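Local coordinates for protein amidohydrolase (Xanthomonas campestris pv. campestris, PDB 4DZH) that probably deaminates adenosine-type substrates such as 5'-methylthioadenosine, as a zinc-binding hydrolase of the amidohydrolase superfamily with a TIM-barrel fold, at residues Val162-Pro167 with Ala199-Tyr204; Ser195-Pro200 with Asp222-Leu227; Ala209-Val214 with Ala249-Leu254. All coordinates share one frame; numbering follows the deposited sequence.

Contact 1. Residues Val162-Pro167 with Ala199-Tyr204; sequences VIIDFP and APHAPY
Ile163 and His201 are tied through the backbone where two neighbouring parallel strands come to an end. Two hydrogen bonds join the strands. Ile163 N donates to Ala199 O at 3.1 Å, and this N-H lies well above the plane of the carbonyl. His201 N donates to Ile163 O at 3.0 Å and meets that carbonyl almost head-on, with a C=O...N angle of 164°. Ile163 therefore both gives and accepts, as expected of one residue in a parallel ladder.

Two CA-H...O contacts add to these bonds. Val162 CA lies 3.4 Å from Ala199 O, and Pro200 CA lies 3.3 Å from Ile163 O. Each of the two carbonyl oxygens thus receives one N-H and one CA-H.

The apolar contacts are fewer. Ile164 and His201 lie side by side and point the same way. Ile164 CG1 is anti to the backbone N (chi1 -168°), and the extended chain carries CD1 to 3.8 Å from His201 CB. The methyl meets the imidazole obliquely. On the sheet face that carries Ile163 and Pro200, their CB atoms are 4.4 Å apart.

The polar end of His201 is engaged elsewhere. Its ND1 is hydrogen-bonded to Thr205 OG1, and its backbone O accepts from ND1 of the zinc ligand His228. The nearest zinc is about 7 Å from the His201 side chain, so this strand end borders the metal centre.

The strands belong to the beta-alpha-beta unit 156-163, 174-188, 194-200 of the barrel. Tyr177 and Phe178 of helix 174-188 pack on Ile163, while Val214 and Phe211 of helix 208-221 touch Ile163 and Pro200, respectively.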
loop_
_atom_site.group_PDB
_atom_site.type_symbol
_atom_site.label_atom_id
_atom_site.label_comp_id
_atom_site.label_asym_id
_atom_site.label_seq_id
_atom_site.Cartn_x
_atom_site.Cartn_y
_atom_site.Cartn_z
ATOM N N VAL A 162 -18.092 -8.119 -22.817
ATOM C CA VAL A 162 -17.356 -9.387 -22.764
ATOM C C VAL A 162 -17.616 -10.278 -23.986
ATOM O O VAL A 162 -18.786 -10.478 -24.385
ATOM C CB VAL A 162 -17.728 -10.201 -21.477
ATOM C CG1 VAL A 162 -17.040 -11.563 -21.474
ATOM C CG2 VAL A 162 -17.385 -9.443 -20.202
ATOM N N ILE A 163 -16.538 -10.816 -24.561
ATOM C CA ILE A 163 -16.661 -11.840 -25.582
ATOM C C ILE A 163 -15.897 -13.079 -25.074
ATOM O O ILE A 163 -14.721 -12.974 -24.705
ATOM C CB ILE A 163 -16.015 -11.394 -26.911
ATOM C CG1 ILE A 163 -16.647 -10.102 -27.426
ATOM C CG2 ILE A 163 -16.043 -12.539 -27.945
ATOM C CD1 ILE A 163 -18.167 -10.249 -27.797
ATOM N N ILE A 164 -16.537 -14.251 -25.057
ATOM C CA ILE A 164 -15.877 -15.460 -24.555
ATOM C C ILE A 164 -16.559 -16.657 -25.231
ATOM O O ILE A 164 -17.720 -16.565 -25.658
ATOM C CB ILE A 164 -15.923 -15.487 -22.982
ATOM C CG1 ILE A 164 -15.001 -16.562 -22.409
ATOM C CG2 ILE A 164 -17.338 -15.617 -22.434
ATOM C CD1 ILE A 164 -14.867 -16.473 -20.908
ATOM N N ASP A 165 -15.836 -17.765 -25.349
ATOM C CA ASP A 165 -16.373 -18.911 -26.099
ATOM C C ASP A 165 -17.406 -19.696 -25.302
ATOM O O ASP A 165 -17.996 -20.622 -25.843
ATOM C CB ASP A 165 -15.277 -19.936 -26.410
ATOM C CG ASP A 165 -14.250 -19.463 -27.419
ATOM O OD1 ASP A 165 -14.420 -18.417 -28.081
ATOM O OD2 ASP A 165 -13.251 -20.206 -27.570
ATOM N N PHE A 166 -17.573 -19.397 -24.019
ATOM C CA PHE A 166 -18.387 -20.237 -23.128
ATOM C C PHE A 166 -19.680 -19.556 -22.684
ATOM O O PHE A 166 -19.734 -18.332 -22.522
ATOM C CB PHE A 166 -17.582 -20.631 -21.885
ATOM C CG PHE A 166 -16.199 -21.111 -22.190
ATOM C CD1 PHE A 166 -16.004 -22.248 -22.970
ATOM C CD2 PHE A 166 -15.097 -20.440 -21.699
ATOM C CE1 PHE A 166 -14.725 -22.704 -23.255
ATOM C CE2 PHE A 166 -13.815 -20.884 -21.974
ATOM C CZ PHE A 166 -13.633 -22.018 -22.761
ATOM N N PRO A 167 -20.750 -20.338 -22.509
ATOM C CA PRO A 167 -22.031 -19.733 -22.130
ATOM C C PRO A 167 -22.058 -19.312 -20.678
ATOM O O PRO A 167 -21.427 -19.942 -19.805
ATOM C CB PRO A 167 -23.051 -20.863 -22.392
ATOM C CG PRO A 167 -22.233 -22.104 -22.251
ATOM C CD PRO A 167 -20.884 -21.777 -22.816
ATOM N N ALA A 199 -14.387 -6.496 -25.049
ATOM C CA ALA A 199 -13.574 -7.118 -24.022
ATOM C C ALA A 199 -13.492 -8.632 -24.226
ATOM O O ALA A 199 -14.049 -9.408 -23.430
ATOM C CB ALA A 199 -14.120 -6.791 -22.624
ATOM N N PRO A 200 -12.784 -9.065 -25.270
ATOM C CA PRO A 200 -12.536 -10.509 -25.302
ATOM C C PRO A 200 -11.776 -10.933 -24.031
ATOM O O PRO A 200 -10.876 -10.224 -23.540
ATOM C CB PRO A 200 -11.683 -10.680 -26.556
ATOM C CG PRO A 200 -10.939 -9.355 -26.706
ATOM C CD PRO A 200 -12.006 -8.324 -26.267
ATOM N N HIS A 201 -12.178 -12.053 -23.447
ATOM C CA HIS A 201 -11.718 -12.363 -22.102
ATOM C C HIS A 201 -10.200 -12.608 -22.004
ATOM O O HIS A 201 -9.499 -11.946 -21.222
ATOM C CB HIS A 201 -12.509 -13.515 -21.480
ATOM C CG HIS A 201 -11.920 -13.997 -20.194
ATOM N ND1 HIS A 201 -11.189 -15.166 -20.090
ATOM C CD2 HIS A 201 -11.894 -13.423 -18.967
ATOM C CE1 HIS A 201 -10.753 -15.298 -18.848
ATOM N NE2 HIS A 201 -11.179 -14.260 -18.144
ATOM N N ALA A 202 -9.694 -13.561 -22.776
ATOM C CA ALA A 202 -8.281 -13.934 -22.724
ATOM C C ALA A 202 -7.971 -14.744 -24.001
ATOM O O ALA A 202 -8.897 -15.243 -24.673
ATOM C CB ALA A 202 -8.006 -14.791 -21.498
ATOM N N PRO A 203 -6.686 -14.861 -24.359
ATOM C CA PRO A 203 -6.371 -15.621 -25.587
ATOM C C PRO A 203 -6.836 -17.076 -25.494
ATOM O O PRO A 203 -7.157 -17.675 -26.552
ATOM C CB PRO A 203 -4.843 -15.530 -25.656
ATOM C CG PRO A 203 -4.529 -14.210 -24.955
ATOM C CD PRO A 203 -5.497 -14.198 -23.793
ATOM N N TYR A 204 -6.854 -17.641 -24.282
ATOM C CA TYR A 204 -7.203 -19.055 -24.079
ATOM C C TYR A 204 -8.709 -19.312 -23.946
ATOM O O TYR A 204 -9.139 -20.463 -23.838
ATOM C CB TYR A 204 -6.477 -19.658 -22.873
ATOM C CG TYR A 204 -6.605 -18.825 -21.605
ATOM C CD1 TYR A 204 -7.697 -18.984 -20.756
ATOM C CD2 TYR A 204 -5.630 -17.899 -21.269
ATOM C CE1 TYR A 204 -7.821 -18.235 -19.603
ATOM C CE2 TYR A 204 -5.743 -17.137 -20.125
ATOM C CZ TYR A 204 -6.824 -17.317 -19.296
ATOM O OH TYR A 204 -6.918 -16.547 -18.166
#

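Contact 2. Residues Ser195-Pro200 with Asp222-Leu227; sequences STAFAP and DMPVHL
Met223 CG stands beside its backbone N (chi1 -69°), and a bend at chi3 of 76° folds the methyl CE back over the Phe198 ring. The two side chains cross at about a right angle. CE sits over one ring face, 4.0 Å from the centroid, as a CH-pi contact. The sulfur is oblique to the ring, with Met223 SD 3.5 Å from Phe198 CE2, which makes this a Met-aromatic contact. CE also reaches Thr196 OG1 at 3.6 Å.

The backbones are joined by a single bridge. Phe198 N donates to Pro224 O at 3.0 Å. His226 N donates to Phe198 O at 2.7 Å, a nearly straight bond. The directions of the two short strand segments differ by 37°. Strands 194-200 and 225-229 flank helix 208-221 in the chain, so this is a beta-alpha-beta step of the TIM barrel. A Schellman motif with Asp222 at C-prime ends that helix.

Pro200 CG touches two branched side chains, each crossing the proline at about a right angle. It lies 3.9 Å from Val225 CG1 and 3.8 Å from Leu227 CD1. Ala197 CB packs on Pro224 CD.

The His226 ring leads away from strand 194-200, and its NE2 is hydrogen-bonded to ND1 of His79. His79 binds zinc, so His226 is a second-shell residue that can hold the orientation of this ligand.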
loop_
_atom_site.group_PDB
_atom_site.type_symbol
_atom_site.label_atom_id
_atom_site.label_comp_id
_atom_site.label_asym_id
_atom_site.label_seq_id
_atom_site.Cartn_x
_atom_site.Cartn_y
_atom_site.Cartn_z
ATOM N N SER A 195 -18.278 5.451 -22.720
ATOM C CA SER A 195 -17.913 4.891 -24.017
ATOM C C SER A 195 -17.820 3.365 -23.893
ATOM O O SER A 195 -17.805 2.804 -22.770
ATOM C CB SER A 195 -16.591 5.479 -24.525
ATOM O OG SER A 195 -16.732 6.871 -24.774
ATOM N N THR A 196 -17.739 2.699 -25.043
ATOM C CA THR A 196 -17.802 1.251 -25.033
ATOM C C THR A 196 -16.605 0.620 -25.724
ATOM O O THR A 196 -15.994 1.227 -26.610
ATOM C CB THR A 196 -19.091 0.729 -25.686
ATOM O OG1 THR A 196 -19.129 1.084 -27.082
ATOM C CG2 THR A 196 -20.332 1.302 -24.959
ATOM N N ALA A 197 -16.276 -0.600 -25.303
ATOM C CA ALA A 197 -15.129 -1.321 -25.885
ATOM C C ALA A 197 -15.502 -2.784 -26.023
ATOM O O ALA A 197 -16.456 -3.237 -25.392
ATOM C CB ALA A 197 -13.912 -1.217 -24.937
ATOM N N PHE A 198 -14.787 -3.516 -26.882
ATOM C CA PHE A 198 -14.872 -4.957 -26.846
ATOM C C PHE A 198 -13.941 -5.477 -25.776
ATOM O O PHE A 198 -12.825 -4.976 -25.623
ATOM C CB PHE A 198 -14.473 -5.531 -28.187
ATOM C CG PHE A 198 -15.586 -5.476 -29.217
ATOM C CD1 PHE A 198 -16.613 -6.427 -29.200
ATOM C CD2 PHE A 198 -15.623 -4.462 -30.175
ATOM C CE1 PHE A 198 -17.646 -6.372 -30.136
ATOM C CE2 PHE A 198 -16.651 -4.400 -31.113
ATOM C CZ PHE A 198 -17.661 -5.350 -31.110
ATOM N N ALA A 199 -14.387 -6.496 -25.049
ATOM C CA ALA A 199 -13.574 -7.118 -24.022
ATOM C C ALA A 199 -13.492 -8.632 -24.226
ATOM O O ALA A 199 -14.049 -9.408 -23.430
ATOM C CB ALA A 199 -14.120 -6.791 -22.624
ATOM N N PRO A 200 -12.784 -9.065 -25.270
ATOM C CA PRO A 200 -12.536 -10.509 -25.302
ATOM C C PRO A 200 -11.776 -10.933 -24.031
ATOM O O PRO A 200 -10.876 -10.224 -23.540
ATOM C CB PRO A 200 -11.683 -10.680 -26.556
ATOM C CG PRO A 200 -10.939 -9.355 -26.706
ATOM C CD PRO A 200 -12.006 -8.324 -26.267
ATOM N N ASP A 222 -15.709 1.564 -34.353
ATOM C CA ASP A 222 -14.743 2.467 -33.725
ATOM C C ASP A 222 -14.701 2.303 -32.188
ATOM O O ASP A 222 -15.070 3.218 -31.416
ATOM C CB ASP A 222 -15.018 3.921 -34.122
ATOM C CG ASP A 222 -13.906 4.864 -33.684
ATOM O OD1 ASP A 222 -12.743 4.408 -33.601
ATOM O OD2 ASP A 222 -14.203 6.059 -33.432
ATOM N N MET A 223 -14.265 1.106 -31.778
ATOM C CA MET A 223 -14.163 0.735 -30.362
ATOM C C MET A 223 -12.754 0.196 -30.012
ATOM O O MET A 223 -12.100 -0.470 -30.805
ATOM C CB MET A 223 -15.247 -0.302 -29.994
ATOM C CG MET A 223 -16.690 0.195 -29.999
ATOM S SD MET A 223 -17.808 -1.205 -30.204
ATOM C CE MET A 223 -17.703 -1.869 -28.531
ATOM N N PRO A 224 -12.266 0.473 -28.794
ATOM C CA PRO A 224 -11.033 -0.181 -28.341
ATOM C C PRO A 224 -11.250 -1.673 -28.055
ATOM O O PRO A 224 -12.412 -2.108 -28.006
ATOM C CB PRO A 224 -10.717 0.565 -27.033
ATOM C CG PRO A 224 -11.437 1.859 -27.153
ATOM C CD PRO A 224 -12.694 1.542 -27.879
ATOM N N VAL A 225 -10.160 -2.431 -27.910
ATOM C CA VAL A 225 -10.200 -3.856 -27.581
ATOM C C VAL A 225 -9.469 -4.068 -26.250
ATOM O O VAL A 225 -8.288 -3.849 -26.166
ATOM C CB VAL A 225 -9.537 -4.687 -28.719
ATOM C CG1 VAL A 225 -9.519 -6.154 -28.369
ATOM C CG2 VAL A 225 -10.272 -4.438 -30.042
ATOM N N HIS A 226 -10.188 -4.507 -25.208
ATOM C CA HIS A 226 -9.647 -4.612 -23.834
ATOM C C HIS A 226 -9.391 -6.089 -23.508
ATOM O O HIS A 226 -10.354 -6.841 -23.328
ATOM C CB HIS A 226 -10.742 -4.066 -22.905
ATOM C CG HIS A 226 -10.396 -4.042 -21.439
ATOM N ND1 HIS A 226 -11.269 -3.514 -20.493
ATOM C CD2 HIS A 226 -9.328 -4.494 -20.743
ATOM C CE1 HIS A 226 -10.734 -3.626 -19.292
ATOM N NE2 HIS A 226 -9.555 -4.219 -19.410
ATOM N N LEU A 227 -8.121 -6.501 -23.419
ATOM C CA LEU A 227 -7.775 -7.927 -23.403
ATOM C C LEU A 227 -6.732 -8.297 -22.352
ATOM O O LEU A 227 -5.597 -7.790 -22.382
ATOM C CB LEU A 227 -7.248 -8.324 -24.776
ATOM C CG LEU A 227 -6.692 -9.726 -24.988
ATOM C CD1 LEU A 227 -7.820 -10.708 -24.903
ATOM C CD2 LEU A 227 -6.018 -9.829 -26.390
#

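Contact 3. Residues Ala209-Val214 with Ala249-Leu254; sequences ANFERV and ARLDRL
The Phe211 ring carries Leu251 CD2 over one face and Arg250 NH2 at its edge, near the ring plane. Leu251 CD2 is 3.9 Å from the ring centroid, a CH-pi contact displaced toward CZ and CE1. Arg250 NH2 comes within 3.6 Å of Phe211 CD2. The guanidinium is turned 71° against the ring, so it is not stacked on it.

Arg250 CG is anti to the backbone N (chi1 164°), and the chain runs extended as far as NE. This carries the guanidinium out to the ring rim. Its polar ends have other partners. NH2 forms a salt bridge with Asp208 and a hydrogen bond with Val206 O, and NH1 is bonded to Pro203 O. These bonds fix the group where it meets Phe211.

Leu254 fills in nearer the backbone. Its CD1 lies 3.8 Å from Phe211 CB and approaches the ring obliquely. A water donates to Leu254 O at 2.7 Å; its link to Glu212 OE1 is too short to be certain. Glu212 OE2 has its own salt bridge with Arg215.

The two helix segments are 10.6 Å apart at their axes and cross at -53°, with Phe211 bridging the gap. Helices 208-221 and 247-254 pack outside the barrel strands here. Beneath them, Leu227 of strand 225-229 touches both Phe211 and Leu251, and Val214 touches Phe198 of strand 194-200.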
loop_
_atom_site.group_PDB
_atom_site.type_symbol
_atom_site.label_atom_id
_atom_site.label_comp_id
_atom_site.label_asym_id
_atom_site.label_seq_id
_atom_site.Cartn_x
_atom_site.Cartn_y
_atom_site.Cartn_z
ATOM N N ALA A 209 -12.032 -17.387 -34.600
ATOM C CA ALA A 209 -13.188 -16.804 -35.269
ATOM C C ALA A 209 -13.796 -15.646 -34.473
ATOM O O ALA A 209 -14.156 -14.629 -35.050
ATOM C CB ALA A 209 -14.223 -17.882 -35.535
ATOM N N ASN A 210 -13.899 -15.814 -33.155
ATOM C CA ASN A 210 -14.371 -14.741 -32.289
ATOM C C ASN A 210 -13.407 -13.550 -32.278
ATOM O O ASN A 210 -13.841 -12.393 -32.244
ATOM C CB ASN A 210 -14.634 -15.260 -30.876
ATOM C CG ASN A 210 -15.966 -15.988 -30.783
ATOM O OD1 ASN A 210 -16.852 -15.770 -31.612
ATOM N ND2 ASN A 210 -16.117 -16.839 -29.777
ATOM N N PHE A 211 -12.102 -13.831 -32.341
ATOM C CA PHE A 211 -11.103 -12.756 -32.365
ATOM C C PHE A 211 -11.208 -12.017 -33.693
ATOM O O PHE A 211 -11.091 -10.785 -33.763
ATOM C CB PHE A 211 -9.668 -13.299 -32.157
ATOM C CG PHE A 211 -9.202 -13.217 -30.735
ATOM C CD1 PHE A 211 -9.338 -12.041 -29.981
ATOM C CD2 PHE A 211 -8.639 -14.321 -30.139
ATOM C CE1 PHE A 211 -8.897 -11.997 -28.667
ATOM C CE2 PHE A 211 -8.201 -14.284 -28.845
ATOM C CZ PHE A 211 -8.322 -13.107 -28.099
ATOM N N GLU A 212 -11.451 -12.762 -34.770
ATOM C CA GLU A 212 -11.609 -12.136 -36.061
ATOM C C GLU A 212 -12.827 -11.206 -36.055
ATOM O O GLU A 212 -12.800 -10.111 -36.629
ATOM C CB GLU A 212 -11.780 -13.208 -37.137
ATOM C CG GLU A 212 -12.382 -12.705 -38.458
ATOM C CD GLU A 212 -11.632 -11.518 -39.079
ATOM O OE1 GLU A 212 -10.502 -11.189 -38.664
ATOM O OE2 GLU A 212 -12.201 -10.898 -39.990
ATOM N N ARG A 213 -13.895 -11.642 -35.393
ATOM C CA ARG A 213 -15.123 -10.870 -35.369
ATOM C C ARG A 213 -14.931 -9.593 -34.532
ATOM O O ARG A 213 -15.450 -8.511 -34.873
ATOM C CB ARG A 213 -16.252 -11.737 -34.826
ATOM C CG ARG A 213 -17.653 -11.185 -35.030
ATOM C CD ARG A 213 -18.717 -12.294 -34.860
ATOM N NE ARG A 213 -20.106 -11.808 -34.926
ATOM C CZ ARG A 213 -21.163 -12.570 -34.637
ATOM N NH1 ARG A 213 -21.002 -13.837 -34.261
ATOM N NH2 ARG A 213 -22.384 -12.075 -34.716
ATOM N N VAL A 214 -14.173 -9.702 -33.446
ATOM C CA VAL A 214 -13.851 -8.521 -32.662
ATOM C C VAL A 214 -13.018 -7.535 -33.499
ATOM O O VAL A 214 -13.231 -6.322 -33.449
ATOM C CB VAL A 214 -13.057 -8.924 -31.417
ATOM C CG1 VAL A 214 -12.311 -7.709 -30.785
ATOM C CG2 VAL A 214 -13.978 -9.583 -30.416
ATOM N N ALA A 249 2.120 -13.338 -30.602
ATOM C CA ALA A 249 2.343 -13.722 -32.002
ATOM C C ALA A 249 1.038 -14.118 -32.700
ATOM O O ALA A 249 0.765 -13.702 -33.842
ATOM C CB ALA A 249 3.370 -14.855 -32.079
ATOM N N ARG A 250 0.230 -14.933 -32.022
ATOM C CA ARG A 250 -1.095 -15.288 -32.533
ATOM C C ARG A 250 -2.035 -14.085 -32.690
ATOM O O ARG A 250 -2.719 -13.954 -33.699
ATOM C CB ARG A 250 -1.753 -16.356 -31.667
ATOM C CG ARG A 250 -3.256 -16.512 -31.886
ATOM C CD ARG A 250 -3.829 -17.627 -30.997
ATOM N NE ARG A 250 -5.263 -17.753 -31.187
ATOM C CZ ARG A 250 -6.154 -17.597 -30.218
ATOM N NH1 ARG A 250 -5.727 -17.330 -28.992
ATOM N NH2 ARG A 250 -7.470 -17.695 -30.475
ATOM N N LEU A 251 -2.096 -13.209 -31.688
ATOM C CA LEU A 251 -2.927 -12.016 -31.803
ATOM C C LEU A 251 -2.443 -11.103 -32.927
ATOM O O LEU A 251 -3.246 -10.460 -33.603
ATOM C CB LEU A 251 -2.902 -11.238 -30.490
ATOM C CG LEU A 251 -3.534 -11.905 -29.248
ATOM C CD1 LEU A 251 -3.132 -11.188 -27.974
ATOM C CD2 LEU A 251 -5.050 -11.970 -29.341
ATOM N N ASP A 252 -1.127 -11.062 -33.127
ATOM C CA ASP A 252 -0.535 -10.276 -34.214
ATOM C C ASP A 252 -1.015 -10.811 -35.577
ATOM O O ASP A 252 -1.435 -10.046 -36.433
ATOM C CB ASP A 252 0.996 -10.284 -34.108
ATOM C CG ASP A 252 1.675 -9.410 -35.170
ATOM O OD1 ASP A 252 0.959 -8.671 -35.865
ATOM O OD2 ASP A 252 2.926 -9.444 -35.292
ATOM N N ARG A 253 -0.976 -12.128 -35.754
ATOM C CA ARG A 253 -1.444 -12.723 -36.995
ATOM C C ARG A 253 -2.967 -12.557 -37.152
ATOM O O ARG A 253 -3.465 -12.441 -38.266
ATOM C CB ARG A 253 -1.006 -14.192 -37.097
ATOM C CG ARG A 253 -1.920 -15.193 -36.390
ATOM C CD ARG A 253 -1.779 -16.642 -36.897
ATOM N NE ARG A 253 -2.099 -17.577 -35.817
ATOM C CZ ARG A 253 -3.328 -18.007 -35.522
ATOM N NH1 ARG A 253 -4.375 -17.616 -36.243
ATOM N NH2 ARG A 253 -3.503 -18.844 -34.499
ATOM N N LEU A 254 -3.706 -12.507 -36.039
ATOM C CA LEU A 254 -5.148 -12.274 -36.089
ATOM C C LEU A 254 -5.502 -10.803 -36.359
ATOM O O LEU A 254 -6.665 -10.475 -36.596
ATOM C CB LEU A 254 -5.842 -12.753 -34.793
ATOM C CG LEU A 254 -5.827 -14.277 -34.587
ATOM C CD1 LEU A 254 -6.243 -14.654 -33.183
ATOM C CD2 LEU A 254 -6.737 -14.950 -35.650
HETATM O O HOH W 1 -8.420 -12.055 -37.801
#

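Contacts 1 and 2 share Ala199 and Pro200 and build on the two edges of strand 194-200. Both are buried barrel wall close to the zinc ligands, and both are joined by two backbone hydrogen bonds, with much more side-chain packing in contact 2. Contact 1 lies where the strands give way to loops. Its Ala202 is packed by Leu227 CD1 of contact 2. Contact 3 is farther from the chain centre and joins two helices mainly by side chains, with a buried ring and partly exposed borders. Helix 208-221 unites all three. Its Asn210 ND2 bonds to Asp165 OD1 of contact 1, and its Val214 packs on Val225 of contact 2.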